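Local coordinates for initiator protein NS1 (Murine minute virus, PDB 4R94) that nicks DNA at the viral replication origin through its magnesium-dependent N-terminal nickase domain and, as a whole protein, also unwinds DNA as an ATP-driven helicase, at residues 84-87 with 88-92; 97-100 with 101-104; 149-152 with 153-157; 170-173 with 174-177. All blocks are in the same frame, centred on the assembly; numbering follows the deposited sequence.

Contact 1 (84-87 with 88-92); sequences KKQV and FIFDS
Phe90 N donates to Gln86 O over 2.8 Å, one of four successive i to i+4 backbone bonds along helix 81-104 of the nickase domain. The side chains of the same two residues repeat the pairing: the Gln86 carboxamide lies flat on the Phe90 ring, their planes 12° apart. NE2 of Gln86 sits over the ring centre, 3.5 Å from Phe90 CZ, while Gln86 CG reaches Phe90 CE2 at 3.4 Å. The bend at chi2 of Gln86 (69°) turns the amide forward, toward the C-terminal end, onto the ring. Glutamine suits this buried place because its flat end can stack on an aromatic while its polar atoms bond elsewhere, OE1 accepting from the backbone N of Tyr47.

Two residues earlier, Lys84 and Phe88 run side by side. The Lys84 aliphatic chain, through CB, comes within 4.1 Å of Phe88 CZ, and its partly exposed site suits a chain with a charged end. Both phenylalanines are buried among aromatics, Phe88 meeting Trp67 of helix 54-70 and Phe90 stacking with Trp126. Val87 and Asp91 face strands 112-121 and 227-232; Asp91 OD1 bonds to His118 NE2, and OD2 forms a salt bridge with Lys95 of the same helix. Over one face of the Phe88 ring lies a backbone oxygen, Lys84 O, offset toward the rim and 3.1 Å from Phe88 CG.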
loop_
_atom_site.group_PDB
_atom_site.type_symbol
_atom_site.label_atom_id
_atom_site.label_comp_id
_atom_site.label_asym_id
_atom_site.label_seq_id
_atom_site.Cartn_x
_atom_site.Cartn_y
_atom_site.Cartn_z
ATOM N N LYS A 84 8.705 -10.709 4.898
ATOM C CA LYS A 84 9.337 -9.783 3.962
ATOM C C LYS A 84 8.996 -10.122 2.516
ATOM O O LYS A 84 8.631 -9.249 1.731
ATOM C CB LYS A 84 10.856 -9.780 4.150
ATOM C CG LYS A 84 11.316 -9.017 5.396
ATOM C CD LYS A 84 12.808 -9.240 5.679
ATOM C CE LYS A 84 13.667 -8.905 4.472
ATOM N NZ LYS A 84 15.109 -9.260 4.682
ATOM N N LYS A 85 9.117 -11.392 2.161
ATOM C CA LYS A 85 8.801 -11.807 0.804
ATOM C C LYS A 85 7.366 -11.460 0.425
ATOM O O LYS A 85 7.109 -10.950 -0.671
ATOM C CB LYS A 85 9.019 -13.302 0.634
ATOM C CG LYS A 85 9.003 -13.731 -0.820
ATOM C CD LYS A 85 9.909 -14.922 -1.027
ATOM C CE LYS A 85 10.380 -15.018 -2.470
ATOM N NZ LYS A 85 11.431 -14.022 -2.819
ATOM N N GLN A 86 6.432 -11.740 1.322
ATOM C CA GLN A 86 5.037 -11.481 0.989
ATOM C C GLN A 86 4.780 -9.986 0.860
ATOM O O GLN A 86 4.011 -9.563 -0.022
ATOM C CB GLN A 86 4.102 -12.111 2.020
ATOM C CG GLN A 86 2.612 -11.870 1.731
ATOM C CD GLN A 86 2.129 -12.625 0.502
ATOM O OE1 GLN A 86 1.648 -13.754 0.613
ATOM N NE2 GLN A 86 2.262 -12.006 -0.682
ATOM N N VAL A 87 5.406 -9.187 1.724
ATOM C CA VAL A 87 5.215 -7.727 1.645
ATOM C C VAL A 87 5.778 -7.190 0.318
ATOM O O VAL A 87 5.166 -6.320 -0.316
ATOM C CB VAL A 87 5.867 -7.008 2.827
ATOM C CG1 VAL A 87 5.919 -5.506 2.583
ATOM C CG2 VAL A 87 5.087 -7.306 4.110
ATOM N N PHE A 88 6.918 -7.723 -0.121
ATOM C CA PHE A 88 7.498 -7.300 -1.400
ATOM C C PHE A 88 6.571 -7.646 -2.565
ATOM O O PHE A 88 6.347 -6.833 -3.469
ATOM C CB PHE A 88 8.865 -7.949 -1.643
ATOM C CG PHE A 88 9.885 -7.615 -0.600
ATOM C CD1 PHE A 88 9.747 -6.474 0.184
ATOM C CD2 PHE A 88 10.976 -8.445 -0.401
ATOM C CE1 PHE A 88 10.688 -6.171 1.151
ATOM C CE2 PHE A 88 11.923 -8.142 0.564
ATOM C CZ PHE A 88 11.777 -7.011 1.337
ATOM N N ILE A 89 6.044 -8.866 -2.542
ATOM C CA ILE A 89 5.062 -9.271 -3.529
ATOM C C ILE A 89 3.840 -8.349 -3.480
ATOM O O ILE A 89 3.403 -7.878 -4.508
ATOM C CB ILE A 89 4.642 -10.732 -3.329
ATOM C CG1 ILE A 89 5.827 -11.642 -3.707
ATOM C CG2 ILE A 89 3.404 -11.056 -4.171
ATOM C CD1 ILE A 89 5.629 -13.102 -3.357
ATOM N N PHE A 90 3.294 -8.082 -2.297
ATOM C CA PHE A 90 2.105 -7.227 -2.246
ATOM C C PHE A 90 2.409 -5.817 -2.756
ATOM O O PHE A 90 1.561 -5.194 -3.394
ATOM C CB PHE A 90 1.539 -7.161 -0.829
ATOM C CG PHE A 90 0.746 -8.367 -0.423
ATOM C CD1 PHE A 90 0.038 -9.122 -1.361
ATOM C CD2 PHE A 90 0.691 -8.742 0.914
ATOM C CE1 PHE A 90 -0.708 -10.241 -0.965
ATOM C CE2 PHE A 90 -0.065 -9.838 1.307
ATOM C CZ PHE A 90 -0.757 -10.590 0.373
ATOM N N ASP A 91 3.617 -5.316 -2.500
ATOM C CA ASP A 91 3.973 -3.979 -2.999
ATOM C C ASP A 91 3.873 -3.964 -4.515
ATOM O O ASP A 91 3.282 -3.052 -5.096
ATOM C CB ASP A 91 5.378 -3.573 -2.548
ATOM C CG ASP A 91 5.625 -2.081 -2.686
ATOM O OD1 ASP A 91 4.891 -1.298 -2.044
ATOM O OD2 ASP A 91 6.549 -1.701 -3.445
ATOM N N SER A 92 4.392 -5.012 -5.154
ATOM C CA SER A 92 4.302 -5.083 -6.611
ATOM C C SER A 92 2.852 -5.194 -7.087
ATOM O O SER A 92 2.494 -4.561 -8.073
ATOM C CB SER A 92 5.157 -6.251 -7.180
ATOM O OG SER A 92 4.603 -7.538 -6.926
#

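Contact 2 (97-100 with 101-104); sequences CLFE and VLNT
Phe99 and Leu102 meet through their CD1 atoms, 4.0 Å apart, on the packed side of the last turns of helix 81-104, in the nickase domain. The two side chains point the same way, and the leucine methyl approaches the phenyl ring obliquely. Branched and aromatic residues suit this side because it faces other parts of the fold: Leu102 is buried and touches Val112 and Phe137, while Phe99, though partly exposed, still touches Leu59 of helix 54-70 and Trp114 of strand 112-121. With its CG anti to the carbonyl carbon (chi1 -70°), Leu102 lays its side chain back along the preceding turn, and CG comes to 3.3 Å from Leu98 O. That oxygen also accepts the Leu102 N-H at 2.9 Å. Val101 is buried too; its CG2 lies 3.4 Å from Cys97 O, and its side chain packs on Leu149, Trp144 and Trp145 of helix 142-160. Glu100 is partly exposed, its carbon chain extended and its OE1 accepting a hydrogen bond from Trp156 NE1.

Asn103 and Thr104 belong to the solvent side, where polar groups can be served by water or by the helix backbone itself. Thr104 N donates to Glu100 O at 3.1 Å, an ordinary helical bond near the end of the helix. Phe99 O takes two donors: the backbone N of Asn103 at 2.9 Å, and a water at 2.8 Å that also donates, weakly, to Asn103 OD1.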
loop_
_atom_site.group_PDB
_atom_site.type_symbol
_atom_site.label_atom_id
_atom_site.label_comp_id
_atom_site.label_asym_id
_atom_site.label_seq_id
_atom_site.Cartn_x
_atom_site.Cartn_y
_atom_site.Cartn_z
ATOM N N CYS A 97 -2.008 -2.713 -9.631
ATOM C CA CYS A 97 -3.417 -2.330 -9.658
ATOM C C CYS A 97 -3.581 -0.844 -9.944
ATOM O O CYS A 97 -4.421 -0.442 -10.755
ATOM C CB CYS A 97 -4.106 -2.665 -8.331
ATOM S SG CYS A 97 -4.273 -4.424 -8.066
ATOM N N LEU A 98 -2.790 -0.031 -9.251
ATOM C CA LEU A 98 -2.837 1.411 -9.432
ATOM C C LEU A 98 -2.517 1.745 -10.887
ATOM O O LEU A 98 -3.212 2.544 -11.513
ATOM C CB LEU A 98 -1.845 2.115 -8.506
ATOM C CG LEU A 98 -2.048 1.938 -7.003
ATOM C CD1 LEU A 98 -0.850 2.546 -6.281
ATOM C CD2 LEU A 98 -3.357 2.569 -6.548
ATOM N N PHE A 99 -1.457 1.138 -11.409
ATOM C CA PHE A 99 -1.012 1.459 -12.770
ATOM C C PHE A 99 -2.032 0.995 -13.815
ATOM O O PHE A 99 -2.228 1.670 -14.824
ATOM C CB PHE A 99 0.368 0.859 -13.041
ATOM C CG PHE A 99 1.455 1.416 -12.156
ATOM C CD1 PHE A 99 1.275 2.603 -11.465
ATOM C CD2 PHE A 99 2.656 0.743 -12.015
ATOM C CE1 PHE A 99 2.277 3.105 -10.657
ATOM C CE2 PHE A 99 3.657 1.245 -11.211
ATOM C CZ PHE A 99 3.469 2.420 -10.538
ATOM N N GLU A 100 -2.692 -0.135 -13.563
ATOM C CA GLU A 100 -3.733 -0.615 -14.464
ATOM C C GLU A 100 -4.887 0.369 -14.537
ATOM O O GLU A 100 -5.408 0.625 -15.625
ATOM C CB GLU A 100 -4.229 -2.001 -14.032
ATOM C CG GLU A 100 -3.200 -3.082 -14.306
ATOM C CD GLU A 100 -3.609 -4.475 -13.864
ATOM O OE1 GLU A 100 -4.181 -4.620 -12.765
ATOM O OE2 GLU A 100 -3.328 -5.434 -14.616
ATOM N N VAL A 101 -5.277 0.951 -13.397
ATOM C CA VAL A 101 -6.372 1.908 -13.422
ATOM C C VAL A 101 -5.924 3.218 -14.071
ATOM O O VAL A 101 -6.686 3.821 -14.828
ATOM C CB VAL A 101 -6.939 2.144 -12.012
ATOM C CG1 VAL A 101 -8.073 3.168 -12.054
ATOM C CG2 VAL A 101 -7.466 0.803 -11.494
ATOM N N LEU A 102 -4.685 3.642 -13.810
ATOM C CA LEU A 102 -4.153 4.825 -14.495
ATOM C C LEU A 102 -4.221 4.646 -16.019
ATOM O O LEU A 102 -4.594 5.578 -16.741
ATOM C CB LEU A 102 -2.712 5.104 -14.071
ATOM C CG LEU A 102 -2.506 5.614 -12.638
ATOM C CD1 LEU A 102 -1.016 5.718 -12.361
ATOM C CD2 LEU A 102 -3.188 6.943 -12.444
ATOM N N ASN A 103 -3.858 3.459 -16.496
ATOM C CA ASN A 103 -3.931 3.169 -17.930
ATOM C C ASN A 103 -5.356 3.324 -18.450
ATOM O O ASN A 103 -5.585 3.913 -19.517
ATOM C CB ASN A 103 -3.417 1.763 -18.244
ATOM C CG ASN A 103 -1.908 1.686 -18.290
ATOM O OD1 ASN A 103 -1.225 2.698 -18.456
ATOM N ND2 ASN A 103 -1.374 0.475 -18.158
ATOM N N THR A 104 -6.318 2.804 -17.689
ATOM C CA THR A 104 -7.722 2.893 -18.076
ATOM C C THR A 104 -8.127 4.341 -18.327
ATOM O O THR A 104 -8.881 4.633 -19.257
ATOM C CB THR A 104 -8.626 2.266 -17.000
ATOM O OG1 THR A 104 -8.430 0.851 -17.020
ATOM C CG2 THR A 104 -10.091 2.566 -17.261
HETATM O O HOH W 1 -0.063 3.031 -15.886
#

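Contact 3 (149-152 with 153-157); sequences LNVY and WSRWL
Ser154 carries its OG between the backbone N and the carbonyl carbon (chi1 61°), which turns the hydroxyl back toward the preceding turn of the helix. OG lies 2.9 Å from Val151 O and 3.0 Å from Asn150 O; its one proton is not settled between these carbonyls and Glu178 OE2 of helix 167-179, while Arg174 NE donates to OG. Serine suits this buried place because a small hydroxyl can meet the backbone and still accept from a neighbouring helix. The bend at chi3 of Arg155 (70°) carries its guanidinium back along the Tyr152 ring. NH1 of Arg155 comes to 3.7 Å from Tyr152 CE1, with the two planes 34° apart, an oblique approach. The aliphatic part of the same chain rests on Val151, Arg155 CD lying 3.9 Å from Val151 CG1, so a long residue with a charged end fits this exposed edge. At Trp156 the ring atom CD1 is 3.2 Å from Tyr152 O, which also accepts the backbone N-H of Trp156.

The stretch belongs to helix 142-160 of the nickase domain, which packs on two helices, a strand and nearby loops. Asn150, Val151 and Ser154 face helix 167-179, and Tyr152 and Trp156 face helix 81-104. Leu149 rests on strand 24-31, where the Trp153 indole meets Phe30 edge-to-face and gives its NE1 proton to Lys31 O.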
loop_
_atom_site.group_PDB
_atom_site.type_symbol
_atom_site.label_atom_id
_atom_site.label_comp_id
_atom_site.label_asym_id
_atom_site.label_seq_id
_atom_site.Cartn_x
_atom_site.Cartn_y
_atom_site.Cartn_z
ATOM N N LEU A 149 -10.069 -0.624 -8.556
ATOM C CA LEU A 149 -8.935 -1.132 -7.809
ATOM C C LEU A 149 -9.262 -2.476 -7.177
ATOM O O LEU A 149 -8.415 -3.358 -7.167
ATOM C CB LEU A 149 -8.485 -0.124 -6.733
ATOM C CG LEU A 149 -7.715 1.094 -7.258
ATOM C CD1 LEU A 149 -7.392 2.026 -6.085
ATOM C CD2 LEU A 149 -6.433 0.725 -8.050
ATOM N N ASN A 150 -10.470 -2.640 -6.649
ATOM C CA ASN A 150 -10.826 -3.907 -6.018
ATOM C C ASN A 150 -10.944 -5.009 -7.065
ATOM O O ASN A 150 -10.596 -6.156 -6.793
ATOM C CB ASN A 150 -12.134 -3.785 -5.230
ATOM C CG ASN A 150 -12.183 -4.708 -4.021
ATOM O OD1 ASN A 150 -12.794 -4.379 -3.020
ATOM N ND2 ASN A 150 -11.521 -5.850 -4.103
ATOM N N VAL A 151 -11.405 -4.666 -8.267
ATOM C CA VAL A 151 -11.412 -5.663 -9.360
ATOM C C VAL A 151 -10.008 -6.185 -9.642
ATOM O O VAL A 151 -9.773 -7.402 -9.646
ATOM C CB VAL A 151 -12.003 -5.088 -10.656
ATOM C CG1 VAL A 151 -11.765 -6.069 -11.832
ATOM C CG2 VAL A 151 -13.485 -4.819 -10.470
ATOM N N TYR A 152 -9.059 -5.284 -9.857
ATOM C CA TYR A 152 -7.701 -5.715 -10.186
ATOM C C TYR A 152 -7.004 -6.394 -9.009
ATOM O O TYR A 152 -6.267 -7.367 -9.199
ATOM C CB TYR A 152 -6.866 -4.540 -10.688
ATOM C CG TYR A 152 -7.304 -4.068 -12.062
ATOM C CD1 TYR A 152 -7.308 -4.944 -13.150
ATOM C CD2 TYR A 152 -7.731 -2.766 -12.258
ATOM C CE1 TYR A 152 -7.720 -4.519 -14.404
ATOM C CE2 TYR A 152 -8.143 -2.334 -13.499
ATOM C CZ TYR A 152 -8.140 -3.207 -14.562
ATOM O OH TYR A 152 -8.556 -2.760 -15.801
ATOM N N TRP A 153 -7.283 -5.922 -7.792
ATOM C CA TRP A 153 -6.672 -6.495 -6.596
ATOM C C TRP A 153 -7.129 -7.940 -6.415
ATOM O O TRP A 153 -6.311 -8.847 -6.201
ATOM C CB TRP A 153 -7.030 -5.623 -5.373
ATOM C CG TRP A 153 -6.507 -6.055 -4.027
ATOM C CD1 TRP A 153 -7.256 -6.257 -2.895
ATOM C CD2 TRP A 153 -5.138 -6.247 -3.636
ATOM N NE1 TRP A 153 -6.440 -6.575 -1.828
ATOM C CE2 TRP A 153 -5.136 -6.590 -2.262
ATOM C CE3 TRP A 153 -3.909 -6.178 -4.317
ATOM C CZ2 TRP A 153 -3.964 -6.862 -1.554
ATOM C CZ3 TRP A 153 -2.743 -6.437 -3.608
ATOM C CH2 TRP A 153 -2.778 -6.797 -2.252
ATOM N N SER A 154 -8.432 -8.167 -6.538
ATOM C CA SER A 154 -8.961 -9.518 -6.362
ATOM C C SER A 154 -8.423 -10.418 -7.468
ATOM O O SER A 154 -8.047 -11.565 -7.220
ATOM C CB SER A 154 -10.490 -9.514 -6.359
ATOM O OG SER A 154 -11.012 -9.018 -7.586
ATOM N N ARG A 155 -8.353 -9.878 -8.681
ATOM C CA ARG A 155 -7.819 -10.635 -9.806
ATOM C C ARG A 155 -6.383 -11.055 -9.584
ATOM O O ARG A 155 -6.037 -12.230 -9.799
ATOM C CB ARG A 155 -7.928 -9.821 -11.094
ATOM C CG ARG A 155 -9.324 -9.869 -11.669
ATOM C CD ARG A 155 -9.461 -8.997 -12.883
ATOM N NE ARG A 155 -8.718 -9.543 -14.020
ATOM C CZ ARG A 155 -8.626 -8.948 -15.203
ATOM N NH1 ARG A 155 -9.240 -7.792 -15.411
ATOM N NH2 ARG A 155 -7.924 -9.513 -16.176
ATOM N N TRP A 156 -5.542 -10.110 -9.167
ATOM C CA TRP A 156 -4.131 -10.425 -8.948
ATOM C C TRP A 156 -3.914 -11.347 -7.756
ATOM O O TRP A 156 -3.067 -12.236 -7.810
ATOM C CB TRP A 156 -3.314 -9.141 -8.766
ATOM C CG TRP A 156 -2.933 -8.544 -10.069
ATOM C CD1 TRP A 156 -3.405 -7.385 -10.615
ATOM C CD2 TRP A 156 -2.051 -9.118 -11.045
ATOM N NE1 TRP A 156 -2.842 -7.181 -11.851
ATOM C CE2 TRP A 156 -2.005 -8.231 -12.140
ATOM C CE3 TRP A 156 -1.276 -10.283 -11.085
ATOM C CZ2 TRP A 156 -1.223 -8.474 -13.270
ATOM C CZ3 TRP A 156 -0.496 -10.525 -12.212
ATOM C CH2 TRP A 156 -0.474 -9.620 -13.283
ATOM N N LEU A 157 -4.665 -11.148 -6.672
ATOM C CA LEU A 157 -4.537 -12.043 -5.534
ATOM C C LEU A 157 -4.824 -13.492 -5.908
ATOM O O LEU A 157 -4.108 -14.399 -5.493
ATOM C CB LEU A 157 -5.466 -11.618 -4.395
ATOM C CG LEU A 157 -5.039 -10.362 -3.641
ATOM C CD1 LEU A 157 -6.104 -10.019 -2.611
ATOM C CD2 LEU A 157 -3.680 -10.521 -2.942
#

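Contact 4 (170-173 with 174-177); sequences RIKL and REIA
Lys172 meets Glu175 and Ile176 on the outer side of the helix, chiefly through its aliphatic chain. CD of Lys172 lies 3.2 Å from Glu175 OE1, where the two side chains pass each other at a slant. The amine itself stands 4.8 Å from that oxygen, Lys172 NZ to Glu175 OE1, so the opposite charges may attract but make no contact. NZ of Lys172 instead lies 3.7 Å from Ile176 CD1. Bends at chi2 (60°) and chi4 (66°) of Lys172 bring the chain forward toward both residues. Glu175 has its CG between the backbone N and the carbonyl carbon, which places that atom 3.1 Å from Lys172 O. Charged residues suit the exposed part of this surface, whereas Ile176 is partly covered and reaches Val35 and Trp182.

Beneath these side chains runs the regular bonding of an alpha helix, 167-179, in the nickase domain. Ile176 N donates to Lys172 O at 2.9 Å and Glu175 N to Ile171 O at 3.0 Å, fixing the spacing from which the side chains set out. Leu173 is buried, on the side roughly opposite Glu175, as is Ala177, whose CB lies 3.6 Å from Leu173 O; a small methyl fits where the helix comes close to Ser154.

Farther out, Arg174 is held from two sides: NE donates to Ser154 OG of helix 142-160, and NH2 makes a salt bridge to Glu178 OE2 of its own helix.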
loop_
_atom_site.group_PDB
_atom_site.type_symbol
_atom_site.label_atom_id
_atom_site.label_comp_id
_atom_site.label_asym_id
_atom_site.label_seq_id
_atom_site.Cartn_x
_atom_site.Cartn_y
_atom_site.Cartn_z
ATOM N N ARG A 170 -11.182 -20.878 -6.642
ATOM C CA ARG A 170 -10.613 -19.621 -7.138
ATOM C C ARG A 170 -11.683 -18.562 -7.361
ATOM O O ARG A 170 -11.509 -17.397 -7.007
ATOM C CB ARG A 170 -9.856 -19.846 -8.445
ATOM C CG ARG A 170 -8.472 -20.340 -8.256
ATOM C CD ARG A 170 -7.711 -20.306 -9.567
ATOM N NE ARG A 170 -6.533 -21.141 -9.470
ATOM C CZ ARG A 170 -5.380 -20.754 -8.949
ATOM N NH1 ARG A 170 -5.236 -19.522 -8.474
ATOM N NH2 ARG A 170 -4.365 -21.603 -8.906
ATOM N N ILE A 171 -12.796 -18.969 -7.966
ATOM C CA ILE A 171 -13.908 -18.057 -8.203
ATOM C C ILE A 171 -14.543 -17.583 -6.899
ATOM O O ILE A 171 -14.905 -16.411 -6.766
ATOM C CB ILE A 171 -14.983 -18.725 -9.094
ATOM C CG1 ILE A 171 -14.388 -19.052 -10.465
ATOM C CG2 ILE A 171 -16.200 -17.849 -9.221
ATOM C CD1 ILE A 171 -13.800 -17.853 -11.199
ATOM N N LYS A 172 -14.664 -18.485 -5.930
ATOM C CA LYS A 172 -15.200 -18.111 -4.636
ATOM C C LYS A 172 -14.280 -17.080 -3.978
ATOM O O LYS A 172 -14.748 -16.100 -3.404
ATOM C CB LYS A 172 -15.370 -19.340 -3.742
ATOM C CG LYS A 172 -16.076 -19.056 -2.424
ATOM C CD LYS A 172 -17.475 -18.494 -2.651
ATOM C CE LYS A 172 -18.364 -18.660 -1.419
ATOM N NZ LYS A 172 -17.919 -17.851 -0.247
ATOM N N LEU A 173 -12.972 -17.300 -4.083
ATOM C CA LEU A 173 -12.008 -16.395 -3.468
ATOM C C LEU A 173 -12.084 -15.030 -4.142
ATOM O O LEU A 173 -12.070 -13.998 -3.475
ATOM C CB LEU A 173 -10.591 -16.968 -3.564
ATOM C CG LEU A 173 -9.459 -16.105 -3.008
ATOM C CD1 LEU A 173 -9.748 -15.754 -1.544
ATOM C CD2 LEU A 173 -8.140 -16.820 -3.131
ATOM N N ARG A 174 -12.189 -15.042 -5.468
ATOM C CA ARG A 174 -12.324 -13.816 -6.243
ATOM C C ARG A 174 -13.546 -13.013 -5.787
ATOM O O ARG A 174 -13.460 -11.798 -5.568
ATOM C CB ARG A 174 -12.406 -14.165 -7.741
ATOM C CG ARG A 174 -12.776 -13.009 -8.646
ATOM C CD ARG A 174 -11.571 -12.132 -8.978
ATOM N NE ARG A 174 -12.034 -10.847 -9.473
ATOM C CZ ARG A 174 -12.378 -10.625 -10.734
ATOM N NH1 ARG A 174 -12.254 -11.599 -11.628
ATOM N NH2 ARG A 174 -12.809 -9.427 -11.108
ATOM N N GLU A 175 -14.685 -13.682 -5.596
ATOM C CA GLU A 175 -15.882 -12.940 -5.197
ATOM C C GLU A 175 -15.858 -12.518 -3.715
ATOM O O GLU A 175 -16.427 -11.493 -3.373
ATOM C CB GLU A 175 -17.162 -13.727 -5.524
ATOM C CG GLU A 175 -17.303 -15.104 -4.925
ATOM C CD GLU A 175 -18.530 -15.840 -5.468
ATOM O OE1 GLU A 175 -19.060 -16.732 -4.769
ATOM O OE2 GLU A 175 -18.966 -15.520 -6.599
ATOM N N ILE A 176 -15.182 -13.278 -2.852
ATOM C CA ILE A 176 -15.009 -12.858 -1.462
ATOM C C ILE A 176 -14.214 -11.562 -1.407
ATOM O O ILE A 176 -14.606 -10.621 -0.719
ATOM C CB ILE A 176 -14.300 -13.924 -0.613
ATOM C CG1 ILE A 176 -15.232 -15.117 -0.373
ATOM C CG2 ILE A 176 -13.862 -13.345 0.728
ATOM C CD1 ILE A 176 -14.530 -16.318 0.224
ATOM N N ALA A 177 -13.117 -11.502 -2.159
ATOM C CA ALA A 177 -12.252 -10.322 -2.112
ATOM C C ALA A 177 -12.976 -9.066 -2.605
ATOM O O ALA A 177 -12.684 -7.954 -2.152
ATOM C CB ALA A 177 -10.994 -10.568 -2.921
#

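In the fold
Contacts 1 and 2 lie on helix 81-104, their centres about 19 Å apart, whereas contacts 3 and 4 belong to the two following helices, 142-160 and 167-179. Contact 1 is buried and relies on an amide-ring stack and aromatic packing; the others are partly buried, and contact 4, farthest from the chain centre, carries more charge at its surface. Contact 3 is the junction: Phe90 CE1 of contact 1 packs on Leu157 CD2 at 3.6 Å, Cys97 SG of contact 2 packs on Trp153 N at 3.4 Å, and Asn150 ND2 meets Ala177 O of contact 4 at 3.1 Å. Polar links join contact 3 to contacts 2 and 4, alongside packing; contacts 2 and 4 do not touch.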